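Hypothetical protein Ta0583 (Thermoplasma acidophilum, PDB 2FSJ) polymerizes into bundles of helical filaments, as an actin homolog that needs a nucleoside triphosphate, optimally ATP, to assemble. Local coordinates at residues I195-R200 with I224-A229; D277-I282 with N308-R313; Y30-V35 with D329-N334. One frame throughout, in Å; residues are numbered along the deposited sequence.

Interaction 1. Residues I195-R200 with I224-A229; sequences IDVGSR and IGVGDA
Val-226 N donates to Gly-198 O at 2.9 Å, and Gly-227 N donates to Ser-199 O at 2.7 Å. These bonds tie the turn after strand 191-197 to the first turn of helix 226-241. This side is tight. Gly-225 CA sits 3.2 Å from Gly-198 O in a CH...O contact, and a CB on Gly-225 would run into Gly-198 O and Ser-199 O. Asp-228 OD2 turns back to Gly-225 N at 2.8 Å with its anti lone pair and holds the start of the helix. Next to these bonds, Val-197 CG1 meets Val-226 CG2 at 4.1 Å, the two side chains crossing at about a right angle. CG2 of Val-226 is set beside its own backbone N, which also brings it 3.7 Å from Gly-198 O. The other side is loose. The CB atoms of Ser-199 and Arg-200 are directed away from 224-229, and Arg-200 is exposed and packs on Tyr-30. Ser-199 is an ATP-binding residue. The contact therefore spends main-chain carbonyls on the helix start, which fixes the turn, and the hydroxyl of Ser-199 is not used in the hydrogen bonds between the two segments.

Interaction 2. Residues D277-I282 with N308-R313; sequences DLANRI and NLIGDR
Ile-310 and Arg-313 pack on Ala-279 and its neighbours in a buried, mostly apolar contact with a polar bond at one border. It joins the middle of helix 268-290 to the segment that begins at Asn-308, the last of the ATP-binding residues Gly-305 to Asn-308, within the C-terminal MreB-like region. Ala-279 offers only a methyl group here. Its CB points toward the other segment and meets Ile-310 CB at 4.1 Å. The small methyl lets the backbones come close, with the CA atoms of Ala-279 and Ile-310 6.3 Å apart. Ile-310 holds CG1 between its backbone N and carbonyl carbon (chi1 59°), the crowded position, and from there CD1 extends over the helix. CD1 lies 4.1 Å from Leu-278 CG and 4.0 Å from Ile-282 CD1. Both of these side chains cross Ile-310 at about a right angle.

Arg-313 closes the polar border. Its chain bends at chi2 and chi3, and this fold brings NH1 to 3.4 Å from Ala-279 CB. NH2 donates to Asn-280 OD1 at 2.6 Å in a nearly straight bond (169°). The oxygen lies in the guanidinium plane, while the amide plane stands 85° from it. NH1 adds a weak bond to the same oxygen at 3.2 Å. Glu-276 and Glu-316 form salt bridges to NH1 and NH2 of the same group. One neutral oxygen and two carboxylates thus share the guanidinium. The carboxylates of Glu-276 and Glu-316 probably balance its positive charge, and its rotation is limited by partners in several directions. The contact combines a hydrocarbon centre with a polar border, where one bent arginine is held by an amide oxygen of the helix and by two carboxylates from outside the two segments.

Interaction 3. Residues Y30-V35 with D329-N334; sequences YGDTKV and DLQFAN
Lys-34 lays the CB and CG of its side chain beside the ring of Phe-332, with CG 3.7 Å from Phe-332 CE1. The chain then bends at chi2 (76°) and chi3 (62°) and passes Gln-331 O, which CE approaches to 3.5 Å. These bends bring NZ back to its own strand, where it donates to Asp-32 O at 2.9 Å from above the carbonyl plane. No direct hydrogen bond joins the two segments, and water does that work. One water accepts a hydrogen bond from Lys-34 NZ at 2.8 Å, accepts from Gln-331 NE2 and donates to Gln-331 O. A second water donates to Asp-32 OD2 at 2.5 Å and accepts from Gln-331 NE2 at 3.0 Å. Asp-32 OD2 and Gln-331 NE2 themselves stay 3.7 Å apart. With an alanine in place of Lys-34, Asp-32 O and the first water would probably lose their ammonium partner, and a gap would open where CG lay against Phe-332. Asp-32, Lys-34 and Gln-331 are all ATP-binding residues, and a glycerol, probably from the crystallisation liquor, is hydrogen-bonded to NZ. Polar groups linked across by two waters are consistent with a hydrated nucleotide site.

Overall arrangement
Interactions 1 and 3 contain ATP-binding residues in contact; interaction 2 packs against interaction 1, farther from interaction 3. Interaction 3 pairs strand 32-36 of the seven-stranded sheet with the segment leading into helix 333-343, so it brings together distant ends of the chain. Interactions 1 and 2 follow one another within the sequence between its segments. Their centres are about 9 Å apart, and they touch where Ile-224 packs on Leu-278 and Arg-281. Interaction 1 joins the end of strand 191-197 to helix 226-241, and interaction 2 uses helix 268-290. Centre to centre, interaction 3 is about 14 Å from interaction 1 and about 19 Å from interaction 2. Tyr-30 touches Ser-199 and Arg-200; in actin-like ATPases the nucleotide lies in the cleft between two domains.

Interaction 1. Residues I195-R200 with I224-A229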
loop_
_atom_site.group_PDB
_atom_site.type_symbol
_atom_site.label_atom_id
_atom_site.label_comp_id
_atom_site.label_asym_id
_atom_site.label_seq_id
_atom_site.Cartn_x
_atom_site.Cartn_y
_atom_site.Cartn_z
ATOM N N ILE A 195 -2.684 -9.257 -8.384
ATOM C CA ILE A 195 -3.321 -8.072 -8.946
ATOM C C ILE A 195 -3.620 -7.112 -7.782
ATOM O O ILE A 195 -4.502 -7.365 -6.952
ATOM C CB ILE A 195 -4.598 -8.469 -9.700
ATOM C CG1 ILE A 195 -4.280 -9.473 -10.820
ATOM C CG2 ILE A 195 -5.276 -7.211 -10.276
ATOM C CD1 ILE A 195 -5.499 -10.217 -11.335
ATOM N N ASP A 196 -2.825 -6.054 -7.663
ATOM C CA ASP A 196 -2.896 -5.134 -6.513
ATOM C C ASP A 196 -3.565 -3.835 -6.948
ATOM O O ASP A 196 -2.950 -3.022 -7.608
ATOM C CB ASP A 196 -1.477 -4.880 -6.076
ATOM C CG ASP A 196 -1.365 -4.158 -4.756
ATOM O OD1 ASP A 196 -2.355 -3.574 -4.264
ATOM O OD2 ASP A 196 -0.267 -4.134 -4.153
ATOM N N VAL A 197 -4.833 -3.663 -6.608
ATOM C CA VAL A 197 -5.593 -2.518 -7.058
ATOM C C VAL A 197 -5.458 -1.452 -5.975
ATOM O O VAL A 197 -5.997 -1.601 -4.865
ATOM C CB VAL A 197 -7.121 -2.815 -7.269
ATOM C CG1 VAL A 197 -7.780 -1.587 -7.855
ATOM C CG2 VAL A 197 -7.324 -3.956 -8.235
ATOM N N GLY A 198 -4.678 -0.442 -6.267
ATOM C CA GLY A 198 -4.554 0.692 -5.366
ATOM C C GLY A 198 -5.415 1.870 -5.828
ATOM O O GLY A 198 -6.252 1.734 -6.731
ATOM N N SER A 199 -5.189 3.023 -5.198
ATOM C CA SER A 199 -5.924 4.236 -5.526
ATOM C C SER A 199 -5.593 4.764 -6.924
ATOM O O SER A 199 -6.478 5.086 -7.715
ATOM C CB SER A 199 -5.650 5.312 -4.462
ATOM O OG SER A 199 -6.613 6.359 -4.565
ATOM N N ARG A 200 -4.310 4.827 -7.246
ATOM C CA ARG A 200 -3.859 5.407 -8.510
ATOM C C ARG A 200 -3.323 4.430 -9.553
ATOM O O ARG A 200 -3.346 4.714 -10.757
ATOM C CB ARG A 200 -2.796 6.465 -8.178
ATOM C CG ARG A 200 -3.432 7.801 -7.800
ATOM C CD ARG A 200 -2.439 8.809 -7.310
ATOM N NE ARG A 200 -1.772 9.577 -8.360
ATOM C CZ ARG A 200 -2.295 10.629 -8.986
ATOM N NH1 ARG A 200 -3.532 11.045 -8.722
ATOM N NH2 ARG A 200 -1.578 11.264 -9.898
ATOM N N ILE A 224 -4.310 2.978 -13.499
ATOM C CA ILE A 224 -5.752 3.032 -13.205
ATOM C C ILE A 224 -5.929 2.376 -11.861
ATOM O O ILE A 224 -5.188 1.420 -11.529
ATOM C CB ILE A 224 -6.604 2.355 -14.338
ATOM C CG1 ILE A 224 -8.076 2.797 -14.238
ATOM C CG2 ILE A 224 -6.510 0.836 -14.308
ATOM C CD1 ILE A 224 -9.028 2.237 -15.364
ATOM N N GLY A 225 -6.858 2.898 -11.066
ATOM C CA GLY A 225 -7.164 2.337 -9.763
ATOM C C GLY A 225 -8.481 2.893 -9.203
ATOM O O GLY A 225 -9.236 3.547 -9.919
ATOM N N VAL A 226 -8.704 2.708 -7.912
ATOM C CA VAL A 226 -9.946 3.102 -7.275
ATOM C C VAL A 226 -10.190 4.614 -7.405
ATOM O O VAL A 226 -11.301 5.010 -7.403
ATOM C CB VAL A 226 -9.995 2.707 -5.788
ATOM C CG1 VAL A 226 -11.369 3.105 -5.176
ATOM C CG2 VAL A 226 -9.748 1.202 -5.610
ATOM N N GLY A 227 -9.142 5.431 -7.482
ATOM C CA GLY A 227 -9.290 6.872 -7.638
ATOM C C GLY A 227 -9.979 7.287 -8.904
ATOM O O GLY A 227 -10.639 8.321 -8.957
ATOM N N ASP A 228 -9.848 6.477 -9.937
ATOM C CA ASP A 228 -10.573 6.713 -11.189
ATOM C C ASP A 228 -12.067 6.492 -11.021
ATOM O O ASP A 228 -12.860 7.252 -11.572
ATOM C CB ASP A 228 -10.028 5.856 -12.286
ATOM C CG ASP A 228 -8.537 6.155 -12.563
ATOM O OD1 ASP A 228 -8.222 7.270 -13.048
ATOM O OD2 ASP A 228 -7.611 5.372 -12.249
ATOM N N ALA A 229 -12.438 5.502 -10.222
ATOM C CA ALA A 229 -13.848 5.281 -9.866
ATOM C C ALA A 229 -14.371 6.401 -8.966
ATOM O O ALA A 229 -15.479 6.869 -9.187
ATOM C CB ALA A 229 -14.067 3.904 -9.211
#

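Interaction 2. Residues D277-I282 with N308-R313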
loop_
_atom_site.group_PDB
_atom_site.type_symbol
_atom_site.label_atom_id
_atom_site.label_comp_id
_atom_site.label_asym_id
_atom_site.label_seq_id
_atom_site.Cartn_x
_atom_site.Cartn_y
_atom_site.Cartn_z
ATOM N N ASP A 277 -16.930 -0.961 -14.669
ATOM C CA ASP A 277 -16.088 -0.387 -15.704
ATOM C C ASP A 277 -14.624 -0.450 -15.304
ATOM O O ASP A 277 -13.804 -0.795 -16.126
ATOM C CB ASP A 277 -16.451 1.069 -16.007
ATOM C CG ASP A 277 -15.648 1.631 -17.156
ATOM O OD1 ASP A 277 -15.700 1.080 -18.281
ATOM O OD2 ASP A 277 -14.862 2.589 -17.034
ATOM N N LEU A 278 -14.303 -0.144 -14.051
ATOM C CA LEU A 278 -12.890 -0.227 -13.595
ATOM C C LEU A 278 -12.362 -1.658 -13.738
ATOM O O LEU A 278 -11.292 -1.902 -14.314
ATOM C CB LEU A 278 -12.802 0.205 -12.149
ATOM C CG LEU A 278 -11.482 0.038 -11.392
ATOM C CD1 LEU A 278 -10.347 0.763 -12.201
ATOM C CD2 LEU A 278 -11.621 0.563 -10.031
ATOM N N ALA A 279 -13.129 -2.602 -13.217
ATOM C CA ALA A 279 -12.815 -4.018 -13.323
ATOM C C ALA A 279 -12.642 -4.474 -14.761
ATOM O O ALA A 279 -11.649 -5.137 -15.082
ATOM C CB ALA A 279 -13.891 -4.873 -12.629
ATOM N N ASN A 280 -13.584 -4.131 -15.621
ATOM C CA ASN A 280 -13.514 -4.503 -17.011
ATOM C C ASN A 280 -12.216 -3.983 -17.688
ATOM O O ASN A 280 -11.587 -4.723 -18.486
ATOM C CB ASN A 280 -14.794 -4.042 -17.774
ATOM C CG ASN A 280 -16.023 -4.855 -17.404
ATOM O OD1 ASN A 280 -15.920 -5.915 -16.778
ATOM N ND2 ASN A 280 -17.170 -4.395 -17.817
ATOM N N ARG A 281 -11.786 -2.754 -17.367
ATOM C CA ARG A 281 -10.582 -2.203 -17.996
ATOM C C ARG A 281 -9.341 -2.938 -17.522
ATOM O O ARG A 281 -8.449 -3.214 -18.321
ATOM C CB ARG A 281 -10.395 -0.716 -17.721
ATOM C CG ARG A 281 -11.389 0.148 -18.512
ATOM C CD ARG A 281 -11.193 1.621 -18.303
ATOM N NE ARG A 281 -12.132 2.424 -19.098
ATOM C CZ ARG A 281 -11.875 2.970 -20.300
ATOM N NH1 ARG A 281 -10.694 2.804 -20.918
ATOM N NH2 ARG A 281 -12.826 3.690 -20.888
ATOM N N ILE A 282 -9.293 -3.278 -16.241
ATOM C CA ILE A 282 -8.151 -4.010 -15.720
ATOM C C ILE A 282 -8.074 -5.394 -16.325
ATOM O O ILE A 282 -6.992 -5.827 -16.778
ATOM C CB ILE A 282 -8.201 -4.078 -14.175
ATOM C CG1 ILE A 282 -7.983 -2.686 -13.585
ATOM C CG2 ILE A 282 -7.173 -5.057 -13.633
ATOM C CD1 ILE A 282 -8.554 -2.544 -12.187
ATOM N N ASN A 308 -11.137 -5.346 -2.274
ATOM C CA ASN A 308 -12.406 -5.370 -1.495
ATOM C C ASN A 308 -13.643 -5.037 -2.306
ATOM O O ASN A 308 -14.750 -5.484 -1.995
ATOM C CB ASN A 308 -12.379 -4.339 -0.385
ATOM C CG ASN A 308 -11.670 -4.816 0.800
ATOM O OD1 ASN A 308 -10.833 -4.105 1.329
ATOM N ND2 ASN A 308 -11.993 -6.039 1.253
ATOM N N LEU A 309 -13.464 -4.190 -3.308
ATOM C CA LEU A 309 -14.564 -3.746 -4.146
ATOM C C LEU A 309 -14.844 -4.551 -5.408
ATOM O O LEU A 309 -15.994 -4.636 -5.851
ATOM C CB LEU A 309 -14.292 -2.307 -4.569
ATOM C CG LEU A 309 -14.379 -1.321 -3.402
ATOM C CD1 LEU A 309 -13.783 0.009 -3.798
ATOM C CD2 LEU A 309 -15.849 -1.174 -2.932
ATOM N N ILE A 310 -13.798 -5.070 -6.052
ATOM C CA ILE A 310 -13.948 -5.711 -7.363
ATOM C C ILE A 310 -13.150 -7.035 -7.506
ATOM O O ILE A 310 -13.061 -7.567 -8.584
ATOM C CB ILE A 310 -13.471 -4.726 -8.514
ATOM C CG1 ILE A 310 -12.009 -4.330 -8.308
ATOM C CG2 ILE A 310 -14.390 -3.511 -8.634
ATOM C CD1 ILE A 310 -11.359 -3.638 -9.500
ATOM N N GLY A 311 -12.500 -7.504 -6.459
ATOM C CA GLY A 311 -11.582 -8.646 -6.567
ATOM C C GLY A 311 -12.208 -9.890 -7.203
ATOM O O GLY A 311 -11.585 -10.580 -8.051
ATOM N N ASP A 312 -13.453 -10.160 -6.813
ATOM C CA ASP A 312 -14.173 -11.334 -7.286
ATOM C C ASP A 312 -14.309 -11.357 -8.789
ATOM O O ASP A 312 -14.338 -12.428 -9.384
ATOM C CB ASP A 312 -15.566 -11.433 -6.679
ATOM C CG ASP A 312 -15.551 -11.914 -5.223
ATOM O OD1 ASP A 312 -14.501 -12.380 -4.749
ATOM O OD2 ASP A 312 -16.574 -11.864 -4.499
ATOM N N ARG A 313 -14.417 -10.178 -9.391
ATOM C CA ARG A 313 -14.517 -10.062 -10.824
ATOM C C ARG A 313 -13.304 -10.591 -11.552
ATOM O O ARG A 313 -13.412 -10.853 -12.742
ATOM C CB ARG A 313 -14.697 -8.609 -11.267
ATOM C CG ARG A 313 -16.009 -7.988 -10.947
ATOM C CD ARG A 313 -17.182 -8.569 -11.775
ATOM N NE ARG A 313 -16.871 -8.750 -13.199
ATOM C CZ ARG A 313 -16.611 -7.766 -14.059
ATOM N NH1 ARG A 313 -16.635 -6.504 -13.681
ATOM N NH2 ARG A 313 -16.337 -8.050 -15.306
#

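Interaction 3. Residues Y30-V35 with D329-N334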
loop_
_atom_site.group_PDB
_atom_site.type_symbol
_atom_site.label_atom_id
_atom_site.label_comp_id
_atom_site.label_asym_id
_atom_site.label_seq_id
_atom_site.Cartn_x
_atom_site.Cartn_y
_atom_site.Cartn_z
ATOM N N TYR A 30 0.988 4.290 -1.375
ATOM C CA TYR A 30 0.400 5.589 -1.798
ATOM C C TYR A 30 -0.739 5.953 -0.844
ATOM O O TYR A 30 -0.884 7.115 -0.392
ATOM C CB TYR A 30 -0.128 5.539 -3.273
ATOM C CG TYR A 30 -0.956 6.770 -3.560
ATOM C CD1 TYR A 30 -0.340 7.999 -3.819
ATOM C CD2 TYR A 30 -2.337 6.751 -3.392
ATOM C CE1 TYR A 30 -1.093 9.172 -3.974
ATOM C CE2 TYR A 30 -3.112 7.940 -3.547
ATOM C CZ TYR A 30 -2.478 9.140 -3.848
ATOM O OH TYR A 30 -3.207 10.321 -3.994
ATOM N N GLY A 31 -1.548 4.943 -0.498
ATOM C CA GLY A 31 -2.726 5.141 0.319
ATOM C C GLY A 31 -2.508 5.060 1.822
ATOM O O GLY A 31 -2.945 5.947 2.578
ATOM N N ASP A 32 -1.899 3.957 2.266
ATOM C CA ASP A 32 -1.727 3.651 3.684
ATOM C C ASP A 32 -0.337 3.116 3.900
ATOM O O ASP A 32 0.206 2.494 2.980
ATOM C CB ASP A 32 -2.698 2.580 4.191
ATOM C CG ASP A 32 -4.144 3.071 4.199
ATOM O OD1 ASP A 32 -4.487 3.958 5.019
ATOM O OD2 ASP A 32 -4.972 2.661 3.355
ATOM N N THR A 33 0.212 3.350 5.111
ATOM C CA THR A 33 1.504 2.824 5.541
ATOM C C THR A 33 1.177 1.710 6.534
ATOM O O THR A 33 0.391 1.911 7.458
ATOM C CB THR A 33 2.331 3.999 6.176
ATOM O OG1 THR A 33 2.675 4.931 5.125
ATOM C CG2 THR A 33 3.629 3.555 6.815
ATOM N N LYS A 34 1.781 0.550 6.328
ATOM C CA LYS A 34 1.608 -0.629 7.147
ATOM C C LYS A 34 2.921 -0.988 7.771
ATOM O O LYS A 34 3.955 -0.940 7.099
ATOM C CB LYS A 34 1.215 -1.804 6.235
ATOM C CG LYS A 34 -0.235 -1.811 5.755
ATOM C CD LYS A 34 -0.580 -0.854 4.661
ATOM C CE LYS A 34 0.168 -1.127 3.398
ATOM N NZ LYS A 34 -0.273 -0.250 2.250
ATOM N N VAL A 35 2.856 -1.444 9.010
ATOM C CA VAL A 35 3.992 -1.905 9.789
ATOM C C VAL A 35 3.658 -3.252 10.452
ATOM O O VAL A 35 2.552 -3.435 11.033
ATOM C CB VAL A 35 4.372 -0.825 10.916
ATOM C CG1 VAL A 35 5.753 -1.068 11.481
ATOM C CG2 VAL A 35 4.191 0.570 10.414
ATOM N N ASP A 329 -6.077 -9.797 6.161
ATOM C CA ASP A 329 -4.732 -9.801 5.553
ATOM C C ASP A 329 -4.552 -8.989 4.253
ATOM O O ASP A 329 -3.392 -8.771 3.872
ATOM C CB ASP A 329 -4.244 -11.261 5.318
ATOM C CG ASP A 329 -3.805 -12.007 6.613
ATOM O OD1 ASP A 329 -3.677 -11.421 7.713
ATOM O OD2 ASP A 329 -3.532 -13.248 6.639
ATOM N N LEU A 330 -5.619 -8.543 3.557
ATOM C CA LEU A 330 -5.475 -7.906 2.230
ATOM C C LEU A 330 -4.517 -6.712 2.126
ATOM O O LEU A 330 -3.874 -6.495 1.090
ATOM C CB LEU A 330 -6.812 -7.326 1.712
ATOM C CG LEU A 330 -7.779 -8.145 0.856
ATOM C CD1 LEU A 330 -9.049 -7.308 0.603
ATOM C CD2 LEU A 330 -7.170 -8.623 -0.421
ATOM N N GLN A 331 -4.576 -5.866 3.149
ATOM C CA GLN A 331 -3.803 -4.639 3.184
ATOM C C GLN A 331 -2.405 -4.929 3.672
ATOM O O GLN A 331 -1.519 -4.144 3.476
ATOM C CB GLN A 331 -4.494 -3.595 4.085
ATOM C CG GLN A 331 -5.822 -3.103 3.442
ATOM C CD GLN A 331 -5.946 -1.594 3.139
ATOM O OE1 GLN A 331 -7.058 -1.049 3.238
ATOM N NE2 GLN A 331 -4.863 -0.943 2.722
ATOM N N PHE A 332 -2.210 -6.085 4.281
ATOM C CA PHE A 332 -0.960 -6.406 4.931
ATOM C C PHE A 332 -0.119 -7.460 4.251
ATOM O O PHE A 332 1.009 -7.731 4.691
ATOM C CB PHE A 332 -1.262 -6.890 6.350
ATOM C CG PHE A 332 -1.652 -5.772 7.286
ATOM C CD1 PHE A 332 -0.690 -4.922 7.819
ATOM C CD2 PHE A 332 -2.993 -5.589 7.642
ATOM C CE1 PHE A 332 -1.062 -3.890 8.678
ATOM C CE2 PHE A 332 -3.352 -4.566 8.540
ATOM C CZ PHE A 332 -2.375 -3.714 9.013
ATOM N N ALA A 333 -0.646 -8.086 3.216
ATOM C CA ALA A 333 -0.001 -9.292 2.694
ATOM C C ALA A 333 1.429 -9.026 2.267
ATOM O O ALA A 333 2.352 -9.838 2.546
ATOM C CB ALA A 333 -0.839 -9.918 1.543
ATOM N N ASN A 334 1.671 -7.915 1.559
ATOM C CA ASN A 334 3.052 -7.592 1.149
ATOM C C ASN A 334 3.931 -7.361 2.352
ATOM O O ASN A 334 5.050 -7.890 2.420
ATOM C CB ASN A 334 3.108 -6.384 0.195
ATOM C CG ASN A 334 2.784 -6.758 -1.259
ATOM O OD1 ASN A 334 1.947 -6.111 -1.935
ATOM N ND2 ASN A 334 3.489 -7.745 -1.764
HETATM O O HOH W 1 -4.315 1.529 1.186
HETATM O O HOH W 2 -2.575 -1.703 1.707
#